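Local coordinates for protein enoyl-CoA hydratase/isomerase (Mycobacterium abscessus, PDB 3QXZ) that probably acts as an enoyl-CoA hydratase or isomerase, adding water across or shifting the double bond of enoyl-CoA thioesters in fatty acid metabolism, at residues Pro62-Gly67 / Ala103-His108. Sequence-based numbering, arbitrary orientation.
Sequences PAFCSG and AAVNGH
Phe64 lies over Val105 and reaches back along the strand that ends there. Phe64 CB lies 3.4 Å from His108 O, close to Gly107 O as well, and packs on Val105 CG1. CG lies against that same methyl. Phe64 CD1 meets the backbone, 3.6 Å from Ala104 O and nearly as close to Val105 CA; CE1 is a little farther from the same oxygen. One ring face receives Val105 CG2 in a CH-pi contact, 10° off the normal. Phe64 CG is anti to its own backbone N (chi1 177°), which turns the ring back along strand 101-105 and lays one face on that methyl. Leu57 of strand 54-59 also touches the ring.

The backbone corner at Phe64 is held by His108 O, which accepts two N-H groups. Cys65 N donates to His108 O at 2.9 Å, in the carbonyl plane; Phe64 N donates to the same oxygen from a tilted position. Asn106 ND2 donates to Ala63 O at 3.0 Å, from above the carbonyl plane. Asn106 OD1 lies at the edge of the Phe64 ring and is bound by Gly59 N, so both ends of this buried amide have partners. Gly107 CA-H points almost straight at Pro62 O (CA to O 3.4 Å, 178° at the hydrogen). A water joins Pro62 O to His108 N.

The arrangement joins the loops that follow two neighbouring parallel strands, 54-59 and 101-105. In the crotonase fold, these loops typically supply the peptide N-H groups of the oxyanion hole.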
# COMPACT_ATOMS: atom_id res chain seq x y z
N PRO A 62 -5.57 24.66 19.40
CA PRO A 62 -5.28 23.24 19.61
C PRO A 62 -5.55 22.33 18.40
O PRO A 62 -5.44 21.11 18.53
CB PRO A 62 -6.23 22.88 20.75
CG PRO A 62 -7.44 23.72 20.47
CD PRO A 62 -6.94 25.00 19.83
N ALA A 63 -5.91 22.89 17.25
CA ALA A 63 -6.33 22.05 16.14
C ALA A 63 -5.41 22.17 14.93
O ALA A 63 -4.64 23.13 14.81
CB ALA A 63 -7.75 22.41 15.75
N PHE A 64 -5.49 21.20 14.01
CA PHE A 64 -4.88 21.39 12.71
C PHE A 64 -5.90 22.10 11.81
O PHE A 64 -5.71 23.27 11.44
CB PHE A 64 -4.41 20.04 12.13
CG PHE A 64 -3.84 20.15 10.73
CD1 PHE A 64 -2.52 20.60 10.52
CD2 PHE A 64 -4.60 19.78 9.62
CE1 PHE A 64 -1.99 20.69 9.24
CE2 PHE A 64 -4.09 19.87 8.32
CZ PHE A 64 -2.76 20.32 8.13
N CYS A 65 -7.01 21.43 11.47
CA CYS A 65 -8.06 22.01 10.64
C CYS A 65 -9.33 21.20 10.83
O CYS A 65 -9.36 20.00 10.55
CB CYS A 65 -7.65 22.03 9.16
SG CYS A 65 -8.97 22.57 8.05
N SER A 66 -10.37 21.85 11.34
CA SER A 66 -11.64 21.19 11.65
C SER A 66 -12.49 20.91 10.40
O SER A 66 -13.57 20.35 10.52
CB SER A 66 -12.44 22.02 12.65
OG SER A 66 -12.72 23.30 12.10
N GLY A 67 -12.01 21.30 9.23
CA GLY A 67 -12.72 21.04 7.98
C GLY A 67 -13.83 22.03 7.68
O GLY A 67 -13.84 23.14 8.22
N ALA A 103 3.34 17.78 6.87
CA ALA A 103 2.18 18.23 7.64
C ALA A 103 2.39 17.91 9.10
O ALA A 103 2.48 16.72 9.51
CB ALA A 103 0.90 17.60 7.10
N ALA A 104 2.55 18.98 9.88
CA ALA A 104 2.65 18.89 11.34
C ALA A 104 1.23 19.01 11.87
O ALA A 104 0.71 20.11 12.13
CB ALA A 104 3.56 20.01 11.87
N VAL A 105 0.57 17.85 11.95
CA VAL A 105 -0.85 17.76 12.30
C VAL A 105 -0.94 17.78 13.83
O VAL A 105 -0.95 16.75 14.50
CB VAL A 105 -1.53 16.54 11.65
CG1 VAL A 105 -3.00 16.55 11.93
CG2 VAL A 105 -1.30 16.55 10.12
N ASN A 106 -0.96 19.00 14.35
CA ASN A 106 -0.82 19.26 15.79
C ASN A 106 -2.07 19.02 16.61
O ASN A 106 -2.06 19.18 17.83
CB ASN A 106 -0.36 20.71 16.00
CG ASN A 106 -1.29 21.68 15.34
OD1 ASN A 106 -1.36 21.74 14.11
ND2 ASN A 106 -2.08 22.43 16.15
N GLY A 107 -3.17 18.68 15.95
CA GLY A 107 -4.44 18.43 16.62
C GLY A 107 -5.49 18.06 15.60
O GLY A 107 -5.16 17.63 14.49
N HIS A 108 -6.76 18.24 15.95
CA HIS A 108 -7.89 17.74 15.14
C HIS A 108 -7.74 18.04 13.68
O HIS A 108 -7.45 19.18 13.30
CB HIS A 108 -9.21 18.34 15.62
CG HIS A 108 -9.40 18.26 17.10
ND1 HIS A 108 -9.18 17.11 17.82
CD2 HIS A 108 -9.78 19.20 18.00
CE1 HIS A 108 -9.44 17.33 19.10
NE2 HIS A 108 -9.81 18.59 19.23
O HOH W 1 -6.53 18.64 19.07